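Local coordinates for protein peptide methionine sulfoxide reductase MsrA (Treponema denticola ATCC 35405, PDB 5FA9) that probably repairs oxidised proteins as a bifunctional fusion enzyme, reducing the S and R forms of methionine sulfoxide in separate MsrA and MsrB parts, at residues E248-L252 / G253-T257; T236-T240 / T241-Q245; P78-L81 / N82-N86; V63-Q66 / E67-H71. The protein carries 2 engineered substitutions. All blocks are in the same frame, centred on the assembly; numbering follows the deposited sequence.

Contact 1. Residues E248-L252 / G253-T257; sequences EDKSL and GMNRT
D249 and R256 form the last antiparallel hydrogen-bonded pair of a beta hairpin before its loop, D249 N giving to R256 O at 2.7 Å and R256 N returning to D249 O at 2.8 Å. The chain reverses at L252 and G253, both with positive phi, and M254 N closes the turn on S251 O at 3.3 Å, meeting that oxygen from above its carbonyl plane.

Beyond the backbone, the two paired side chains run side by side on the same face of the sheet. Their charged groups meet only loosely: D249 OD2 and R256 NH2 are 3.7 Å apart, a long salt bridge, with the carboxylate and guanidinium planes turned 32° from each other. The other carboxylate oxygen, D249 OD1, is taken on its syn side by S251 OG at 2.5 Å, which ties the acid to the loop. A bend at chi3 (-57°) turns the R256 guanidinium toward D249. One face of this group is covered by the methyl of M254, CE standing 3.5 Å above the plane and over its centre, while L252 CD1 approaches R256 NH2 obliquely at 4.0 Å. At the guanidinium edge, in plane, an ordered water accepts from R256 NE and lies close to the carbonyl oxygens of D249 and S251.

The hairpin of strands 244-249 and 256-261 projects at the surface, with 244-249 outermost in its sheet. Strand 267-272 lies on the other side of 256-261: R256 packs on its H270 and F272, and H270 gives D249 OD2 a second, weak partner.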
loop_
_atom_site.group_PDB
_atom_site.type_symbol
_atom_site.label_atom_id
_atom_site.label_comp_id
_atom_site.label_asym_id
_atom_site.label_seq_id
_atom_site.Cartn_x
_atom_site.Cartn_y
_atom_site.Cartn_z
ATOM N N GLU B 248 15.346 -15.713 16.826
ATOM C CA GLU B 248 16.504 -14.915 17.196
ATOM C C GLU B 248 17.746 -15.796 17.259
ATOM O O GLU B 248 17.735 -16.837 17.913
ATOM C CB GLU B 248 16.272 -14.236 18.548
ATOM C CG GLU B 248 14.801 -14.039 18.905
ATOM C CD GLU B 248 14.185 -15.276 19.540
ATOM O OE1 GLU B 248 14.893 -16.299 19.662
ATOM O OE2 GLU B 248 12.993 -15.227 19.910
ATOM N N ASP B 249 18.812 -15.386 16.584
ATOM C CA ASP B 249 20.040 -16.173 16.573
ATOM C C ASP B 249 21.280 -15.293 16.679
ATOM O O ASP B 249 21.605 -14.546 15.753
ATOM C CB ASP B 249 20.112 -17.029 15.307
ATOM C CG ASP B 249 21.372 -17.871 15.245
ATOM O OD1 ASP B 249 21.678 -18.556 16.243
ATOM O OD2 ASP B 249 22.056 -17.846 14.200
ATOM N N LYS B 250 21.974 -15.387 17.810
ATOM C CA LYS B 250 23.189 -14.608 18.022
ATOM C C LYS B 250 24.450 -15.453 17.864
ATOM O O LYS B 250 25.503 -15.125 18.412
ATOM C CB LYS B 250 23.176 -13.935 19.395
ATOM C CG LYS B 250 21.857 -13.265 19.735
ATOM C CD LYS B 250 22.054 -12.138 20.736
ATOM C CE LYS B 250 20.742 -11.746 21.391
ATOM N NZ LYS B 250 19.851 -12.926 21.572
ATOM N N SER B 251 24.324 -16.548 17.119
ATOM C CA SER B 251 25.445 -17.436 16.828
ATOM C C SER B 251 26.624 -16.702 16.189
ATOM O O SER B 251 26.437 -15.733 15.454
ATOM C CB SER B 251 24.994 -18.580 15.916
ATOM O OG SER B 251 24.029 -19.392 16.560
ATOM N N LEU B 252 27.833 -17.175 16.490
ATOM C CA LEU B 252 29.071 -16.660 15.898
ATOM C C LEU B 252 29.315 -15.183 16.205
ATOM O O LEU B 252 30.031 -14.500 15.473
ATOM C CB LEU B 252 29.069 -16.880 14.381
ATOM C CG LEU B 252 28.779 -18.303 13.901
ATOM C CD1 LEU B 252 28.788 -18.366 12.383
ATOM C CD2 LEU B 252 29.785 -19.282 14.487
ATOM N N GLY B 253 28.717 -14.697 17.288
ATOM C CA GLY B 253 28.939 -13.335 17.744
ATOM C C GLY B 253 28.318 -12.275 16.856
ATOM O O GLY B 253 28.833 -11.164 16.743
ATOM N N MET B 254 27.202 -12.622 16.224
ATOM C CA MET B 254 26.481 -11.691 15.366
ATOM C C MET B 254 25.036 -11.616 15.832
ATOM O O MET B 254 24.664 -12.282 16.790
ATOM C CB MET B 254 26.552 -12.129 13.903
ATOM C CG MET B 254 27.956 -12.143 13.324
ATOM S SD MET B 254 27.991 -12.720 11.619
ATOM C CE MET B 254 27.612 -14.457 11.843
ATOM N N ASN B 255 24.230 -10.786 15.182
ATOM C CA ASN B 255 22.797 -10.774 15.455
ATOM C C ASN B 255 22.016 -11.088 14.185
ATOM O O ASN B 255 21.900 -10.246 13.296
ATOM C CB ASN B 255 22.355 -9.435 16.043
ATOM C CG ASN B 255 21.091 -9.560 16.875
ATOM O OD1 ASN B 255 20.407 -10.583 16.837
ATOM N ND2 ASN B 255 20.782 -8.521 17.643
ATOM N N ARG B 256 21.478 -12.300 14.110
ATOM C CA ARG B 256 20.829 -12.777 12.894
ATOM C C ARG B 256 19.511 -13.472 13.208
ATOM O O ARG B 256 19.266 -13.876 14.344
ATOM C CB ARG B 256 21.751 -13.736 12.136
ATOM C CG ARG B 256 23.064 -13.126 11.675
ATOM C CD ARG B 256 23.868 -14.117 10.848
ATOM N NE ARG B 256 24.120 -15.356 11.580
ATOM C CZ ARG B 256 24.718 -16.424 11.061
ATOM N NH1 ARG B 256 25.130 -16.409 9.801
ATOM N NH2 ARG B 256 24.903 -17.507 11.803
ATOM N N THR B 257 18.662 -13.604 12.196
ATOM C CA THR B 257 17.403 -14.319 12.350
ATOM C C THR B 257 17.476 -15.683 11.674
ATOM O O THR B 257 17.751 -15.781 10.479
ATOM C CB THR B 257 16.223 -13.523 11.763
ATOM O OG1 THR B 257 16.184 -12.218 12.352
ATOM C CG2 THR B 257 14.908 -14.240 12.033
HETATM O O HOH W 1 23.759 -15.129 14.606
#

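Contact 2. Residues T236-T240 / T241-Q245; sequences TKAIT and TQALQ
T240 meets Q242 across the bend through its hydroxyl: OG1 receives Q242 N at 3.4 Å with an angle of 145°, a weak bond that spans two residues and has the form of an ST turn. The torsion that allows this places OG1 between the backbone N and the carbonyl carbon (chi1 63°), leaning forward over the amides that follow. The methyl of A243 approaches the same hydroxyl, CB to T240 OG1 being 3.7 Å.

A second, apolar touch lies further round the loop. A238 CB sits 3.7 Å from L244 CD1, one branch of the leucine, while I239 CG2 comes to 4.4 Å from A243 CB. Between the two chain arms a water takes L244 N at 2.8 Å and donates to T240 O at 3.0 Å, and so serves two backbone groups that do not bond each other directly.

K237 folds back so that NZ gives to A238 O at 2.6 Å, nearly in line with the carbonyl, and V62 O offers NZ a weak further bond. On the other arm Q242 has its carboxamide held by L162 and, weakly, by K160, while T241 OG1 bonds E67 of the MsrA part. Y310 packs on I239 and T240, and F220 on L244.

At the centre of the arrangement is a type I beta turn, T240 to A243, leading into strand 244-249 of the MsrB part. T241 and Q242 line a pocket that also includes P23 and K160 and holds a dithiothreitol molecule, probably from the crystallisation liquor, where both parts of the fusion meet.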
loop_
_atom_site.group_PDB
_atom_site.type_symbol
_atom_site.label_atom_id
_atom_site.label_comp_id
_atom_site.label_asym_id
_atom_site.label_seq_id
_atom_site.Cartn_x
_atom_site.Cartn_y
_atom_site.Cartn_z
ATOM N N THR B 236 13.269 -14.365 -2.088
ATOM C CA THR B 236 12.764 -13.070 -1.644
ATOM C C THR B 236 11.626 -13.227 -0.640
ATOM O O THR B 236 11.305 -12.293 0.095
ATOM C CB THR B 236 12.273 -12.222 -2.830
ATOM O OG1 THR B 236 11.146 -12.861 -3.443
ATOM C CG2 THR B 236 13.380 -12.057 -3.859
ATOM N N LYS B 237 11.023 -14.411 -0.615
ATOM C CA LYS B 237 9.926 -14.698 0.303
ATOM C C LYS B 237 9.671 -16.196 0.402
ATOM O O LYS B 237 10.205 -16.980 -0.382
ATOM C CB LYS B 237 8.647 -13.985 -0.142
ATOM C CG LYS B 237 7.983 -14.612 -1.359
ATOM C CD LYS B 237 6.773 -13.808 -1.808
ATOM C CE LYS B 237 5.691 -13.792 -0.741
ATOM N NZ LYS B 237 5.167 -15.156 -0.455
ATOM N N ALA B 238 8.849 -16.586 1.371
ATOM C CA ALA B 238 8.413 -17.970 1.494
ATOM C C ALA B 238 7.254 -18.225 0.538
ATOM O O ALA B 238 6.593 -17.286 0.093
ATOM C CB ALA B 238 8.007 -18.278 2.924
ATOM N N ILE B 239 7.010 -19.492 0.216
ATOM C CA ILE B 239 5.944 -19.834 -0.717
ATOM C C ILE B 239 4.578 -19.551 -0.089
ATOM O O ILE B 239 3.642 -19.141 -0.778
ATOM C CB ILE B 239 6.040 -21.313 -1.176
ATOM C CG1 ILE B 239 5.069 -21.587 -2.327
ATOM C CG2 ILE B 239 5.807 -22.278 -0.017
ATOM C CD1 ILE B 239 5.261 -22.940 -2.977
ATOM N N THR B 240 4.477 -19.756 1.222
ATOM C CA THR B 240 3.276 -19.419 1.982
ATOM C C THR B 240 3.662 -18.806 3.325
ATOM O O THR B 240 4.828 -18.835 3.716
ATOM C CB THR B 240 2.372 -20.650 2.239
ATOM O OG1 THR B 240 3.074 -21.602 3.049
ATOM C CG2 THR B 240 1.947 -21.309 0.932
ATOM N N THR B 241 2.678 -18.256 4.028
ATOM C CA THR B 241 2.909 -17.688 5.352
ATOM C C THR B 241 2.965 -18.779 6.416
ATOM O O THR B 241 3.276 -18.514 7.577
ATOM C CB THR B 241 1.813 -16.676 5.732
ATOM O OG1 THR B 241 0.536 -17.327 5.729
ATOM C CG2 THR B 241 1.788 -15.518 4.747
ATOM N N GLN B 242 2.666 -20.008 6.010
ATOM C CA GLN B 242 2.585 -21.134 6.932
ATOM C C GLN B 242 3.785 -22.066 6.808
ATOM O O GLN B 242 3.796 -23.156 7.380
ATOM C CB GLN B 242 1.295 -21.917 6.688
ATOM C CG GLN B 242 0.054 -21.046 6.598
ATOM C CD GLN B 242 -1.218 -21.859 6.474
ATOM O OE1 GLN B 242 -1.181 -23.041 6.132
ATOM N NE2 GLN B 242 -2.353 -21.227 6.749
ATOM N N ALA B 243 4.793 -21.635 6.058
ATOM C CA ALA B 243 5.940 -22.485 5.761
ATOM C C ALA B 243 7.075 -22.326 6.767
ATOM O O ALA B 243 7.709 -23.307 7.155
ATOM C CB ALA B 243 6.447 -22.202 4.354
ATOM N N LEU B 244 7.333 -21.091 7.187
ATOM C CA LEU B 244 8.515 -20.805 7.994
ATOM C C LEU B 244 8.210 -20.289 9.396
ATOM O O LEU B 244 7.134 -19.750 9.660
ATOM C CB LEU B 244 9.403 -19.786 7.276
ATOM C CG LEU B 244 9.760 -20.085 5.820
ATOM C CD1 LEU B 244 10.709 -19.028 5.282
ATOM C CD2 LEU B 244 10.366 -21.469 5.692
ATOM N N GLN B 245 9.178 -20.471 10.288
ATOM C CA GLN B 245 9.173 -19.842 11.602
ATOM C C GLN B 245 10.508 -19.137 11.805
ATOM O O GLN B 245 11.537 -19.585 11.297
ATOM C CB GLN B 245 8.931 -20.867 12.713
ATOM C CG GLN B 245 7.468 -21.053 13.084
ATOM C CD GLN B 245 7.264 -22.141 14.121
ATOM O OE1 GLN B 245 8.216 -22.792 14.551
ATOM N NE2 GLN B 245 6.016 -22.340 14.531
HETATM O O HOH W 2 6.444 -18.674 6.185
#

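Contact 3. Residues P78-L81 / N82-N86; sequences PTSL and NKQGN
N82 turns one face of its carboxamide to L81, whose CD1 and CG both lie over it. The two side chains run alongside each other and point the same way, CD1 of L81 standing 3.6 Å from OD1 of N82 and CG of L81 3.5 Å from N82 ND2. This is apolar contact against a flat polar group. L81 makes it with CG anti to the backbone N (chi1 178°), while N82 adopts a positive phi of 55°. R90 and R93 also touch the N82 side chain.

The second flat group, the carboxamide of Q84, is gripped at both ends. NE2 gives to an ordered water at 2.8 Å, and OE1 receives D77 N from just before the loop, which fixes the rotation of the amide. Away from its plane, S80 CB approaches NE2 at 3.8 Å.

The same water accepts from K83 N at 3.1 Å and lies near S80 O, while a second water joins S80 O to N82 N, 3.0 Å from each. The S80 hydroxyl turns toward the strand and gives to K83 O, but the refined separation of OG and O, 2.4 Å, is so short that this contact is doubtful as modelled.

This surface loop between helix 65-74 and the short strand 83-84 is thus closed largely through solvent: the two waters bridge S80 O to the amides of N82 and K83. Q84, about 7 Å from the side chain of the engineered S11 at the predicted active site, is positioned by D77 and water.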
loop_
_atom_site.group_PDB
_atom_site.type_symbol
_atom_site.label_atom_id
_atom_site.label_comp_id
_atom_site.label_asym_id
_atom_site.label_seq_id
_atom_site.Cartn_x
_atom_site.Cartn_y
_atom_site.Cartn_z
ATOM N N PRO B 78 -17.634 -21.343 -4.113
ATOM C CA PRO B 78 -17.504 -20.621 -5.384
ATOM C C PRO B 78 -18.532 -21.039 -6.434
ATOM O O PRO B 78 -18.579 -20.441 -7.508
ATOM C CB PRO B 78 -16.089 -20.980 -5.842
ATOM C CG PRO B 78 -15.837 -22.317 -5.242
ATOM C CD PRO B 78 -16.549 -22.323 -3.918
ATOM N N THR B 79 -19.344 -22.045 -6.127
ATOM C CA THR B 79 -20.358 -22.515 -7.065
ATOM C C THR B 79 -21.752 -22.019 -6.690
ATOM O O THR B 79 -22.706 -22.191 -7.449
ATOM C CB THR B 79 -20.381 -24.053 -7.144
ATOM O OG1 THR B 79 -20.765 -24.594 -5.874
ATOM C CG2 THR B 79 -19.009 -24.586 -7.523
ATOM N N SER B 80 -21.863 -21.399 -5.520
ATOM C CA SER B 80 -23.148 -20.911 -5.030
ATOM C C SER B 80 -23.424 -19.484 -5.494
ATOM O O SER B 80 -22.585 -18.597 -5.338
ATOM C CB SER B 80 -23.198 -20.984 -3.503
ATOM O OG SER B 80 -24.304 -20.258 -2.995
ATOM N N LEU B 81 -24.608 -19.271 -6.058
ATOM C CA LEU B 81 -24.993 -17.957 -6.560
ATOM C C LEU B 81 -25.829 -17.178 -5.548
ATOM O O LEU B 81 -26.868 -17.655 -5.090
ATOM C CB LEU B 81 -25.768 -18.096 -7.872
ATOM C CG LEU B 81 -26.285 -16.796 -8.494
ATOM C CD1 LEU B 81 -25.145 -15.818 -8.735
ATOM C CD2 LEU B 81 -27.039 -17.079 -9.785
ATOM N N ASN B 82 -25.359 -15.979 -5.213
ATOM C CA ASN B 82 -26.076 -15.057 -4.333
ATOM C C ASN B 82 -26.453 -15.652 -2.979
ATOM O O ASN B 82 -27.480 -15.292 -2.403
ATOM C CB ASN B 82 -27.337 -14.542 -5.032
ATOM C CG ASN B 82 -27.029 -13.795 -6.316
ATOM O OD1 ASN B 82 -26.000 -13.128 -6.428
ATOM N ND2 ASN B 82 -27.922 -13.904 -7.292
ATOM N N LYS B 83 -25.619 -16.554 -2.471
ATOM C CA LYS B 83 -25.873 -17.176 -1.176
ATOM C C LYS B 83 -24.623 -17.835 -0.602
ATOM O O LYS B 83 -24.004 -18.686 -1.241
ATOM C CB LYS B 83 -26.997 -18.210 -1.285
ATOM C CG LYS B 83 -27.336 -18.895 0.032
ATOM C CD LYS B 83 -28.554 -19.796 -0.106
ATOM C CE LYS B 83 -29.109 -20.188 1.256
ATOM N NZ LYS B 83 -30.212 -21.182 1.147
ATOM N N GLN B 84 -24.262 -17.434 0.611
ATOM C CA GLN B 84 -23.169 -18.063 1.340
ATOM C C GLN B 84 -23.659 -18.478 2.721
ATOM O O GLN B 84 -23.963 -17.633 3.562
ATOM C CB GLN B 84 -21.971 -17.117 1.452
ATOM C CG GLN B 84 -21.273 -16.849 0.128
ATOM C CD GLN B 84 -20.694 -18.107 -0.489
ATOM O OE1 GLN B 84 -19.951 -18.844 0.159
ATOM N NE2 GLN B 84 -21.038 -18.363 -1.746
ATOM N N GLY B 85 -23.735 -19.785 2.948
ATOM C CA GLY B 85 -24.329 -20.309 4.162
ATOM C C GLY B 85 -25.824 -20.055 4.154
ATOM O O GLY B 85 -26.503 -20.354 3.173
ATOM N N ASN B 86 -26.340 -19.502 5.246
ATOM C CA ASN B 86 -27.758 -19.169 5.323
ATOM C C ASN B 86 -28.036 -17.729 4.902
ATOM O O ASN B 86 -29.185 -17.289 4.883
ATOM C CB ASN B 86 -28.289 -19.418 6.735
ATOM C CG ASN B 86 -28.725 -20.855 6.945
ATOM O OD1 ASN B 86 -29.888 -21.125 7.242
ATOM N ND2 ASN B 86 -27.792 -21.787 6.785
HETATM O O HOH W 3 -22.441 -15.628 -5.885
HETATM O O HOH W 4 -22.546 -16.366 -3.098
#

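Contact 4. Residues V63-Q66 / E67-H71; sequences VSLQ and ELLAH
V63 and L68 set their side chains at about a right angle, CG2 of the valine meeting CD2 of the leucine at 3.7 Å, just where S64 N-caps helix 65-74. The valine stands in the residue before the cap, so this pair joins the incoming chain to the first turn. S64 itself turns OG forward over the first turn (chi1 62°) and accepts E67 N in a weak bond of 3.3 Å. The return leg expected of a capping box is here made through water: a solvent molecule accepts from S64 N and donates to E67 OE2 at 2.6 Å.

Beside this pair, L65 and L69 cross obliquely, CD1 of L65 reaching CG of L69 at 4.1 Å. The helical bonds begin here, L68 N to S64 O at 3.1 Å and L69 N to L65 O at 2.9 Å.

E67 is extended, with CG anti to the backbone N, and lies along V63 CG2 before its carboxylate reaches the water. Its OE1 is shared by two groups, T241 and H71. Y58 of strand 51-59 covers V63, L65 and L68, while F110 of helix 104-115 packs on L69. Y18 takes the far side of H71 at ND1, which fixes the ring. The other ring nitrogen, H71 NE2, gives to the anti lone pair of E67 OE1 at 3.2 Å, the oxygen lying close to the ring plane.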
loop_
_atom_site.group_PDB
_atom_site.type_symbol
_atom_site.label_atom_id
_atom_site.label_comp_id
_atom_site.label_asym_id
_atom_site.label_seq_id
_atom_site.Cartn_x
_atom_site.Cartn_y
_atom_site.Cartn_z
ATOM N N VAL B 63 2.844 -12.078 2.112
ATOM C CA VAL B 63 1.791 -12.928 1.566
ATOM C C VAL B 63 1.495 -12.552 0.113
ATOM O O VAL B 63 1.286 -11.382 -0.211
ATOM C CB VAL B 63 0.495 -12.846 2.413
ATOM C CG1 VAL B 63 0.043 -11.401 2.595
ATOM C CG2 VAL B 63 -0.608 -13.695 1.794
ATOM N N SER B 64 1.501 -13.550 -0.763
ATOM C CA SER B 64 1.247 -13.321 -2.179
ATOM C C SER B 64 -0.247 -13.265 -2.469
ATOM O O SER B 64 -1.060 -13.743 -1.677
ATOM C CB SER B 64 1.901 -14.413 -3.027
ATOM O OG SER B 64 1.356 -15.686 -2.728
ATOM N N LEU B 65 -0.599 -12.666 -3.602
ATOM C CA LEU B 65 -1.979 -12.651 -4.075
ATOM C C LEU B 65 -2.504 -14.075 -4.226
ATOM O O LEU B 65 -3.683 -14.343 -3.997
ATOM C CB LEU B 65 -2.085 -11.901 -5.405
ATOM C CG LEU B 65 -3.475 -11.809 -6.037
ATOM C CD1 LEU B 65 -4.456 -11.136 -5.088
ATOM C CD2 LEU B 65 -3.414 -11.072 -7.366
ATOM N N GLN B 66 -1.611 -14.984 -4.608
ATOM C CA GLN B 66 -1.959 -16.389 -4.786
ATOM C C GLN B 66 -2.462 -17.009 -3.485
ATOM O O GLN B 66 -3.474 -17.712 -3.477
ATOM C CB GLN B 66 -0.757 -17.179 -5.314
ATOM C CG GLN B 66 -0.487 -17.004 -6.807
ATOM C CD GLN B 66 -0.208 -15.563 -7.195
ATOM O OE1 GLN B 66 0.571 -14.870 -6.538
ATOM N NE2 GLN B 66 -0.848 -15.103 -8.264
ATOM N N GLU B 67 -1.757 -16.748 -2.388
ATOM C CA GLU B 67 -2.159 -17.276 -1.090
ATOM C C GLU B 67 -3.463 -16.638 -0.617
ATOM O O GLU B 67 -4.329 -17.318 -0.069
ATOM C CB GLU B 67 -1.060 -17.060 -0.046
ATOM C CG GLU B 67 -1.446 -17.542 1.348
ATOM C CD GLU B 67 -0.306 -17.460 2.343
ATOM O OE1 GLU B 67 -0.557 -17.670 3.550
ATOM O OE2 GLU B 67 0.838 -17.191 1.924
ATOM N N LEU B 68 -3.597 -15.332 -0.834
ATOM C CA LEU B 68 -4.804 -14.610 -0.440
ATOM C C LEU B 68 -6.040 -15.150 -1.149
ATOM O O LEU B 68 -7.103 -15.293 -0.544
ATOM C CB LEU B 68 -4.654 -13.116 -0.723
ATOM C CG LEU B 68 -3.741 -12.330 0.218
ATOM C CD1 LEU B 68 -3.770 -10.856 -0.137
ATOM C CD2 LEU B 68 -4.153 -12.541 1.667
ATOM N N LEU B 69 -5.898 -15.451 -2.436
ATOM C CA LEU B 69 -6.999 -16.014 -3.205
ATOM C C LEU B 69 -7.243 -17.461 -2.793
ATOM O O LEU B 69 -8.366 -17.958 -2.873
ATOM C CB LEU B 69 -6.716 -15.919 -4.705
ATOM C CG LEU B 69 -6.706 -14.499 -5.274
ATOM C CD1 LEU B 69 -6.457 -14.515 -6.774
ATOM C CD2 LEU B 69 -8.010 -13.784 -4.949
ATOM N N ALA B 70 -6.183 -18.132 -2.354
ATOM C CA ALA B 70 -6.300 -19.493 -1.844
ATOM C C ALA B 70 -7.115 -19.500 -0.553
ATOM O O ALA B 70 -7.988 -20.347 -0.366
ATOM C CB ALA B 70 -4.926 -20.102 -1.614
ATOM N N HIS B 71 -6.822 -18.553 0.335
ATOM C CA HIS B 71 -7.594 -18.380 1.560
ATOM C C HIS B 71 -9.044 -18.047 1.240
ATOM O O HIS B 71 -9.966 -18.550 1.885
ATOM C CB HIS B 71 -6.994 -17.278 2.439
ATOM C CG HIS B 71 -5.748 -17.686 3.161
ATOM N ND1 HIS B 71 -5.755 -18.578 4.212
ATOM C CD2 HIS B 71 -4.458 -17.312 2.993
ATOM C CE1 HIS B 71 -4.521 -18.742 4.655
ATOM N NE2 HIS B 71 -3.714 -17.985 3.932
HETATM O O HOH W 5 2.480 -16.092 0.260
#

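Contacts 2 and 4 are buried near the centre of the chain and touch, although one lies in the MsrB part and the other in the MsrA part: T241 CG2 packs on V63 CB at 3.8 Å, so the MsrB turn rests on the start of an MsrA helix. Contacts 1 and 3 lie at the surface on opposite sides of that centre, their own centres about 50 Å apart. Contact 1 shares strand 244-249 with contact 2, and contact 3 follows contact 4 in the chain. Contact 4 adds a helix cap to its apolar packing, contact 2 a turn held by a threonine hydroxyl and a water; contact 1 has a loose ion pair, and contact 3 leans most on water.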